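Local coordinates for protein single-stranded DNA specific exonuclease RecJ (Thermus thermophilus, PDB 2ZXO) that degrades single-stranded DNA from the 5' end toward the 3' end as a divalent-metal-dependent exonuclease of the DHH phosphoesterase superfamily, at residues L53-L58 with V173-T178; G79-D84 with A274-G279; T87-L92 with K283-L288. All blocks are in the same frame, centred on the assembly; numbering follows the deposited sequence.

Interaction 1 of 3, residues L53-L58 with V173-T178; sequences LPLKGL and VHPALT
A threonine hydroxyl does the work of a backbone acceptor here: Thr178 OG1 takes the backbone N-H of Lys56 at 2.8 Å (N to OG1), in a bond nearly straight at 171° about the hydrogen. With OG1 anti to its own carbonyl carbon (chi1 -55°), Thr178 turns the hydroxyl onto the Lys56 amide and lays CG2 beside the same amide, near the carbonyl oxygen of Pro54. The hydroxyl also makes a weak bond to His174 O within its own loop. The Lys56 side chain runs alongside this loop with its carbons: CB is 3.7 Å from Leu177 O, and the bent chain carries the ammonium end away.

Apart from this bond the contact is mainly apolar. Val173 CG1 comes 4.3 Å from Leu55 CD1 and just as near Leu58 CD1, while Val173 CG2 packs against the peptide of Gly57 at 3.8 Å from its carbonyl oxygen. Gly57, in a type II turn from Leu55 to Leu58, is the N-cap of helix 58-70. Helix 187-202 closes over the leucines through Leu193 and Ala197. The His174 CB points away from 53-58; the ring lies about 4 Å (nearest atoms) from that of the manganese ligand His160 and bonds His161 O through NE2. The loop leading into helix 58-70 thus packs against the end of 171-173, an outermost strand of the parallel five-stranded sheet of the DHH domain.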
loop_
_atom_site.group_PDB
_atom_site.type_symbol
_atom_site.label_atom_id
_atom_site.label_comp_id
_atom_site.label_asym_id
_atom_site.label_seq_id
_atom_site.Cartn_x
_atom_site.Cartn_y
_atom_site.Cartn_z
ATOM N N LEU A 53 6.857 4.256 -22.016
ATOM C CA LEU A 53 8.070 4.395 -21.201
ATOM C C LEU A 53 9.244 3.940 -22.061
ATOM O O LEU A 53 9.229 2.845 -22.600
ATOM C CB LEU A 53 8.007 3.485 -19.987
ATOM C CG LEU A 53 7.235 3.853 -18.749
ATOM C CD1 LEU A 53 7.580 2.822 -17.695
ATOM C CD2 LEU A 53 7.619 5.241 -18.274
ATOM N N PRO A 54 10.297 4.750 -22.157
ATOM C CA PRO A 54 11.456 4.388 -22.979
ATOM C C PRO A 54 12.435 3.399 -22.353
ATOM O O PRO A 54 13.616 3.717 -22.174
ATOM C CB PRO A 54 12.097 5.734 -23.244
ATOM C CG PRO A 54 11.936 6.415 -21.909
ATOM C CD PRO A 54 10.517 6.037 -21.471
ATOM N N LEU A 55 11.960 2.196 -22.035
ATOM C CA LEU A 55 12.833 1.183 -21.450
ATOM C C LEU A 55 13.972 0.833 -22.385
ATOM O O LEU A 55 13.849 0.860 -23.615
ATOM C CB LEU A 55 12.063 -0.095 -21.125
ATOM C CG LEU A 55 10.788 0.096 -20.316
ATOM C CD1 LEU A 55 10.196 -1.239 -19.927
ATOM C CD2 LEU A 55 11.108 0.896 -19.103
ATOM N N LYS A 56 15.088 0.487 -21.769
ATOM C CA LYS A 56 16.298 0.106 -22.463
ATOM C C LYS A 56 16.130 -1.276 -23.101
ATOM O O LYS A 56 15.853 -2.270 -22.407
ATOM C CB LYS A 56 17.446 0.106 -21.452
ATOM C CG LYS A 56 18.830 0.017 -22.037
ATOM C CD LYS A 56 19.179 -1.404 -22.445
ATOM C CE LYS A 56 20.585 -1.773 -21.937
ATOM N NZ LYS A 56 21.576 -0.662 -22.167
ATOM N N GLY A 57 16.293 -1.325 -24.425
ATOM C CA GLY A 57 16.168 -2.576 -25.153
ATOM C C GLY A 57 14.817 -2.700 -25.819
ATOM O O GLY A 57 14.642 -3.516 -26.721
ATOM N N LEU A 58 13.859 -1.882 -25.387
ATOM C CA LEU A 58 12.524 -1.927 -25.953
ATOM C C LEU A 58 12.475 -1.772 -27.495
ATOM O O LEU A 58 11.778 -2.523 -28.198
ATOM C CB LEU A 58 11.669 -0.865 -25.287
ATOM C CG LEU A 58 10.173 -0.894 -25.590
ATOM C CD1 LEU A 58 9.588 -2.215 -25.104
ATOM C CD2 LEU A 58 9.463 0.268 -24.888
ATOM N N VAL A 173 14.821 -6.903 -21.911
ATOM C CA VAL A 173 14.079 -5.671 -21.665
ATOM C C VAL A 173 13.706 -5.607 -20.198
ATOM O O VAL A 173 12.680 -6.122 -19.783
ATOM C CB VAL A 173 12.802 -5.595 -22.506
ATOM C CG1 VAL A 173 12.092 -4.296 -22.226
ATOM C CG2 VAL A 173 13.158 -5.682 -23.976
ATOM N N HIS A 174 14.566 -4.963 -19.416
ATOM C CA HIS A 174 14.375 -4.842 -17.980
ATOM C C HIS A 174 14.406 -3.401 -17.473
ATOM O O HIS A 174 15.341 -2.648 -17.741
ATOM C CB HIS A 174 15.456 -5.643 -17.263
ATOM C CG HIS A 174 15.051 -6.104 -15.903
ATOM N ND1 HIS A 174 14.707 -5.231 -14.898
ATOM C CD2 HIS A 174 14.864 -7.348 -15.405
ATOM C CE1 HIS A 174 14.318 -5.916 -13.838
ATOM N NE2 HIS A 174 14.403 -7.203 -14.121
ATOM N N PRO A 175 13.375 -3.007 -16.720
ATOM C CA PRO A 175 13.237 -1.665 -16.143
ATOM C C PRO A 175 14.487 -1.277 -15.334
ATOM O O PRO A 175 15.046 -0.196 -15.507
ATOM C CB PRO A 175 12.015 -1.805 -15.240
ATOM C CG PRO A 175 11.229 -2.876 -15.880
ATOM C CD PRO A 175 12.266 -3.876 -16.300
ATOM N N ALA A 176 14.907 -2.174 -14.443
ATOM C CA ALA A 176 16.078 -1.944 -13.600
ATOM C C ALA A 176 17.376 -2.036 -14.386
ATOM O O ALA A 176 18.442 -2.193 -13.801
ATOM C CB ALA A 176 16.110 -2.945 -12.442
ATOM N N LEU A 177 17.279 -1.972 -15.709
ATOM C CA LEU A 177 18.462 -2.015 -16.549
ATOM C C LEU A 177 18.422 -0.766 -17.409
ATOM O O LEU A 177 19.217 -0.586 -18.331
ATOM C CB LEU A 177 18.482 -3.277 -17.417
ATOM C CG LEU A 177 18.755 -4.601 -16.687
ATOM C CD1 LEU A 177 18.840 -5.733 -17.711
ATOM C CD2 LEU A 177 20.053 -4.517 -15.882
ATOM N N THR A 178 17.468 0.097 -17.085
ATOM C CA THR A 178 17.305 1.354 -17.789
ATOM C C THR A 178 17.731 2.424 -16.797
ATOM O O THR A 178 17.045 2.675 -15.799
ATOM C CB THR A 178 15.838 1.585 -18.208
ATOM O OG1 THR A 178 15.377 0.468 -18.986
ATOM C CG2 THR A 178 15.722 2.859 -19.029
#

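Interaction 2 of 3, residues G79-D84 with A274-G279; sequences GDYDAD and AASRLG
Ser276 reaches across to Tyr81 with a hydroxyl bond, OG to the Tyr81 carbonyl oxygen at 2.8 Å. The donor stands well above the carbonyl plane, 62° out of it. OG is anti to the backbone N of Ser276 (chi1 167°), which swings it out from helix 261-277 toward the loop and also sets it 3.5 Å from Tyr81 CB. The Tyr81 side chain has CG between backbone N and carbonyl carbon (chi1 43°), and Asp80 OD2 sits over the rim of one ring face. The loop is the aspartate-rich DxDxD metal-binding motif of the DHH family, after strand 74-79: Asp80 and Asp82 bind the first manganese, Asp84 the second. Asp82 is N-cap of helix 83-97, its OD1 receiving the N-H of Gly85. Arg277, bent at chi2, brings its guanidinium obliquely to the Asp82 methylene, NH2 lying 3.3 Å from CB. No salt bridge follows, since Asp82 OD2 stays 4.9 Å from NH2. Asn273, one turn back on the same helix, receives a weak bond from Arg277 NH1 and takes the Ala83 N-H with the same OD1.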
loop_
_atom_site.group_PDB
_atom_site.type_symbol
_atom_site.label_atom_id
_atom_site.label_comp_id
_atom_site.label_asym_id
_atom_site.label_seq_id
_atom_site.Cartn_x
_atom_site.Cartn_y
_atom_site.Cartn_z
ATOM N N GLY A 79 5.855 -17.634 -20.446
ATOM C CA GLY A 79 5.571 -16.741 -19.350
ATOM C C GLY A 79 5.541 -17.342 -17.972
ATOM O O GLY A 79 5.429 -18.556 -17.796
ATOM N N ASP A 80 5.668 -16.463 -16.985
ATOM C CA ASP A 80 5.611 -16.833 -15.570
ATOM C C ASP A 80 4.171 -17.334 -15.305
ATOM O O ASP A 80 3.240 -16.981 -16.026
ATOM C CB ASP A 80 5.939 -15.593 -14.744
ATOM C CG ASP A 80 6.062 -15.884 -13.275
ATOM O OD1 ASP A 80 6.486 -14.955 -12.540
ATOM O OD2 ASP A 80 5.733 -17.021 -12.860
ATOM N N TYR A 81 3.980 -18.144 -14.278
ATOM C CA TYR A 81 2.661 -18.706 -14.012
ATOM C C TYR A 81 1.716 -17.948 -13.061
ATOM O O TYR A 81 0.555 -18.349 -12.916
ATOM C CB TYR A 81 2.833 -20.163 -13.550
ATOM C CG TYR A 81 3.980 -20.339 -12.564
ATOM C CD1 TYR A 81 4.035 -19.574 -11.387
ATOM C CD2 TYR A 81 5.012 -21.258 -12.801
ATOM C CE1 TYR A 81 5.084 -19.715 -10.471
ATOM C CE2 TYR A 81 6.075 -21.412 -11.881
ATOM C CZ TYR A 81 6.098 -20.631 -10.718
ATOM O OH TYR A 81 7.120 -20.750 -9.797
ATOM N N ASP A 82 2.183 -16.877 -12.410
ATOM C CA ASP A 82 1.280 -16.116 -11.533
ATOM C C ASP A 82 0.424 -15.213 -12.428
ATOM O O ASP A 82 0.549 -15.268 -13.658
ATOM C CB ASP A 82 2.055 -15.308 -10.458
ATOM C CG ASP A 82 2.870 -14.129 -11.036
ATOM O OD1 ASP A 82 3.556 -14.277 -12.093
ATOM O OD2 ASP A 82 2.839 -13.044 -10.401
ATOM N N ALA A 83 -0.457 -14.404 -11.845
ATOM C CA ALA A 83 -1.330 -13.556 -12.662
ATOM C C ALA A 83 -0.569 -12.590 -13.604
ATOM O O ALA A 83 -0.942 -12.447 -14.780
ATOM C CB ALA A 83 -2.290 -12.778 -11.767
ATOM N N ASP A 84 0.494 -11.961 -13.090
ATOM C CA ASP A 84 1.289 -11.016 -13.864
ATOM C C ASP A 84 1.869 -11.730 -15.089
ATOM O O ASP A 84 1.807 -11.231 -16.211
ATOM C CB ASP A 84 2.402 -10.408 -12.979
ATOM C CG ASP A 84 3.164 -9.287 -13.674
ATOM O OD1 ASP A 84 2.521 -8.390 -14.293
ATOM O OD2 ASP A 84 4.414 -9.303 -13.601
ATOM N N ALA A 274 -4.985 -19.080 -8.059
ATOM C CA ALA A 274 -5.402 -20.364 -7.510
ATOM C C ALA A 274 -5.261 -21.459 -8.552
ATOM O O ALA A 274 -4.813 -22.555 -8.254
ATOM C CB ALA A 274 -6.851 -20.290 -7.030
ATOM N N ALA A 275 -5.666 -21.157 -9.780
ATOM C CA ALA A 275 -5.584 -22.128 -10.867
ATOM C C ALA A 275 -4.136 -22.547 -11.015
ATOM O O ALA A 275 -3.812 -23.735 -11.062
ATOM C CB ALA A 275 -6.101 -21.508 -12.193
ATOM N N SER A 276 -3.268 -21.550 -11.067
ATOM C CA SER A 276 -1.859 -21.789 -11.235
ATOM C C SER A 276 -1.264 -22.589 -10.102
ATOM O O SER A 276 -0.670 -23.631 -10.324
ATOM C CB SER A 276 -1.125 -20.454 -11.388
ATOM O OG SER A 276 0.281 -20.627 -11.265
ATOM N N ARG A 277 -1.423 -22.106 -8.881
ATOM C CA ARG A 277 -0.868 -22.800 -7.735
ATOM C C ARG A 277 -1.459 -24.197 -7.534
ATOM O O ARG A 277 -1.030 -24.925 -6.648
ATOM C CB ARG A 277 -1.079 -21.972 -6.467
ATOM C CG ARG A 277 -0.668 -20.513 -6.586
ATOM C CD ARG A 277 0.794 -20.320 -7.026
ATOM N NE ARG A 277 1.212 -18.920 -6.879
ATOM C CZ ARG A 277 0.988 -17.938 -7.769
ATOM N NH1 ARG A 277 0.351 -18.177 -8.919
ATOM N NH2 ARG A 277 1.375 -16.690 -7.487
ATOM N N LEU A 278 -2.445 -24.583 -8.335
ATOM C CA LEU A 278 -3.051 -25.902 -8.157
ATOM C C LEU A 278 -2.803 -26.780 -9.369
ATOM O O LEU A 278 -3.475 -27.808 -9.562
ATOM C CB LEU A 278 -4.565 -25.788 -7.865
ATOM C CG LEU A 278 -5.043 -25.910 -6.397
ATOM C CD1 LEU A 278 -4.188 -25.064 -5.463
ATOM C CD2 LEU A 278 -6.495 -25.478 -6.277
ATOM N N GLY A 279 -1.827 -26.374 -10.181
ATOM C CA GLY A 279 -1.489 -27.147 -11.355
ATOM C C GLY A 279 -2.352 -26.927 -12.582
ATOM O O GLY A 279 -2.086 -27.521 -13.615
#

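Interaction 3 of 3, residues T87-L92 with K283-L288; sequences TGTAIL and KALRLL
Thr87 meets Leu288 through its methyl, while its hydroxyl lies among three carbonyl oxygens, bonded chiefly to Ala83 O one turn back on its own helix, with Asp84 O and Leu213 O of helix 211-220 as weak further partners. This hold fixes the rotation of the side chain. With OG1 wedged between backbone N and carbonyl carbon (chi1 60°), CG2 stands anti to the carbonyl carbon and faces helix 281-289, where it comes 3.9 Å from Leu288 CD1. The two side chains meet at a slant, and CD1 also lies 4.1 Å from Thr87 CA, so this leucine branch reaches the helix backbone.

Ala90 lies in the middle of the contact. Its methyl points at the other helix and touches both leucines, Leu288 by CB at 4.0 Å and Leu285 by CD1 at 4.2 Å. Leu285 leaves its helix with CG anti to the backbone N (chi1 -177°), which carries its two branches over to helix 83-97: CD1 goes to Ala90, and CD2 to the methyl of Thr89, CD2 to CG2 being 4.1 Å. Thr89 and Leu285 cross at about a right angle. The Thr89 hydroxyl turns back to its own helix, to Gly85 O.

No hydrogen bond joins the two segments; every touching residue is buried, and small residues on helix 83-97 receive the leucines of helix 281-289. The axes of the short segments approach to 9.5 Å, running roughly the same way at a crossing angle of -40°. Just past 87-92, Arg94 NE on helix 83-97 bonds Leu288 O, so the helices, though not the segments, share a hydrogen bond. It is a buried helix-helix interface, one of whose helices, 83-97, carries the DHH-domain manganese ligand Asp84 near its start.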
loop_
_atom_site.group_PDB
_atom_site.type_symbol
_atom_site.label_atom_id
_atom_site.label_comp_id
_atom_site.label_asym_id
_atom_site.label_seq_id
_atom_site.Cartn_x
_atom_site.Cartn_y
_atom_site.Cartn_z
ATOM N N THR A 87 -1.196 -12.736 -17.492
ATOM C CA THR A 87 -1.806 -11.643 -18.232
ATOM C C THR A 87 -0.801 -11.081 -19.249
ATOM O O THR A 87 -1.194 -10.698 -20.340
ATOM C CB THR A 87 -2.321 -10.483 -17.328
ATOM O OG1 THR A 87 -1.238 -9.932 -16.572
ATOM C CG2 THR A 87 -3.435 -10.965 -16.402
ATOM N N GLY A 88 0.484 -11.072 -18.912
ATOM C CA GLY A 88 1.486 -10.553 -19.833
ATOM C C GLY A 88 1.593 -11.452 -21.054
ATOM O O GLY A 88 1.698 -10.993 -22.181
ATOM N N THR A 89 1.547 -12.752 -20.817
ATOM C CA THR A 89 1.606 -13.740 -21.880
ATOM C C THR A 89 0.395 -13.574 -22.787
ATOM O O THR A 89 0.494 -13.682 -24.011
ATOM C CB THR A 89 1.582 -15.141 -21.297
ATOM O OG1 THR A 89 2.797 -15.357 -20.554
ATOM C CG2 THR A 89 1.404 -16.191 -22.391
ATOM N N ALA A 90 -0.761 -13.306 -22.190
ATOM C CA ALA A 90 -1.958 -13.131 -22.997
ATOM C C ALA A 90 -1.832 -11.840 -23.817
ATOM O O ALA A 90 -2.270 -11.773 -24.957
ATOM C CB ALA A 90 -3.189 -13.076 -22.109
ATOM N N ILE A 91 -1.253 -10.806 -23.229
ATOM C CA ILE A 91 -1.097 -9.572 -23.956
ATOM C C ILE A 91 -0.313 -9.845 -25.225
ATOM O O ILE A 91 -0.775 -9.515 -26.314
ATOM C CB ILE A 91 -0.345 -8.489 -23.134
ATOM C CG1 ILE A 91 -1.285 -7.899 -22.092
ATOM C CG2 ILE A 91 0.172 -7.354 -24.078
ATOM C CD1 ILE A 91 -0.586 -7.286 -20.948
ATOM N N LEU A 92 0.874 -10.440 -25.082
ATOM C CA LEU A 92 1.718 -10.724 -26.238
ATOM C C LEU A 92 1.134 -11.746 -27.205
ATOM O O LEU A 92 1.238 -11.576 -28.421
ATOM C CB LEU A 92 3.104 -11.168 -25.785
ATOM C CG LEU A 92 3.895 -9.999 -25.221
ATOM C CD1 LEU A 92 5.171 -10.492 -24.613
ATOM C CD2 LEU A 92 4.173 -9.003 -26.333
ATOM N N LYS A 283 -5.653 -23.325 -17.457
ATOM C CA LYS A 283 -7.053 -22.952 -17.393
ATOM C C LYS A 283 -7.200 -21.430 -17.347
ATOM O O LYS A 283 -7.993 -20.842 -18.099
ATOM C CB LYS A 283 -7.717 -23.581 -16.169
ATOM C CG LYS A 283 -8.849 -24.510 -16.542
ATOM C CD LYS A 283 -8.379 -25.678 -17.409
ATOM C CE LYS A 283 -8.380 -26.969 -16.610
ATOM N NZ LYS A 283 -9.741 -27.281 -16.052
ATOM N N ALA A 284 -6.423 -20.805 -16.467
ATOM C CA ALA A 284 -6.464 -19.363 -16.310
ATOM C C ALA A 284 -6.043 -18.708 -17.625
ATOM O O ALA A 284 -6.677 -17.739 -18.078
ATOM C CB ALA A 284 -5.538 -18.915 -15.164
ATOM N N LEU A 285 -4.988 -19.238 -18.243
ATOM C CA LEU A 285 -4.524 -18.668 -19.505
ATOM C C LEU A 285 -5.590 -18.719 -20.589
ATOM O O LEU A 285 -5.853 -17.718 -21.246
ATOM C CB LEU A 285 -3.280 -19.363 -20.026
ATOM C CG LEU A 285 -2.768 -18.680 -21.317
ATOM C CD1 LEU A 285 -2.798 -17.139 -21.159
ATOM C CD2 LEU A 285 -1.354 -19.132 -21.620
ATOM N N ARG A 286 -6.209 -19.875 -20.756
ATOM C CA ARG A 286 -7.233 -20.022 -21.763
ATOM C C ARG A 286 -8.418 -19.023 -21.542
ATOM O O ARG A 286 -9.008 -18.506 -22.503
ATOM C CB ARG A 286 -7.685 -21.493 -21.780
ATOM C CG ARG A 286 -8.766 -21.847 -22.792
ATOM C CD ARG A 286 -8.436 -21.406 -24.205
ATOM N NE ARG A 286 -9.567 -21.577 -25.120
ATOM C CZ ARG A 286 -9.537 -21.215 -26.411
ATOM N NH1 ARG A 286 -8.437 -20.675 -26.928
ATOM N NH2 ARG A 286 -10.603 -21.360 -27.182
ATOM N N LEU A 287 -8.733 -18.733 -20.285
ATOM C CA LEU A 287 -9.809 -17.814 -19.942
ATOM C C LEU A 287 -9.516 -16.442 -20.527
ATOM O O LEU A 287 -10.415 -15.772 -21.011
ATOM C CB LEU A 287 -9.904 -17.672 -18.426
ATOM C CG LEU A 287 -11.151 -17.124 -17.743
ATOM C CD1 LEU A 287 -10.783 -15.947 -16.935
ATOM C CD2 LEU A 287 -12.206 -16.794 -18.729
ATOM N N LEU A 288 -8.249 -16.041 -20.440
ATOM C CA LEU A 288 -7.755 -14.754 -20.928
ATOM C C LEU A 288 -7.587 -14.682 -22.452
ATOM O O LEU A 288 -7.536 -13.585 -23.024
ATOM C CB LEU A 288 -6.397 -14.437 -20.248
ATOM C CG LEU A 288 -6.441 -14.404 -18.703
ATOM C CD1 LEU A 288 -5.097 -14.031 -18.168
ATOM C CD2 LEU A 288 -7.518 -13.426 -18.209
#

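Overall arrangement
Interactions 2 and 3 are neighbours, their centres about 10 Å apart: interaction 2 sets the loop leading into helix 83-97, and interaction 3 the helix itself, against the consecutive helices 261-277 and 281-289. They touch directly, for Ala275 CB lies 4.0 Å from Ala284 CB. Their chemistry follows their depth: interaction 2 is at the surface, polar and beside the metal ligands, whereas interaction 3 is buried and made by methyls and leucines, with no hydrogen bond between its segments. Interaction 1 stands apart, about 25 Å from interaction 2 and 23 Å from interaction 3 between centres. Partly buried, it mixes one hydrogen bond with an apolar patch, and joins two loops at the edge of the parallel sheet.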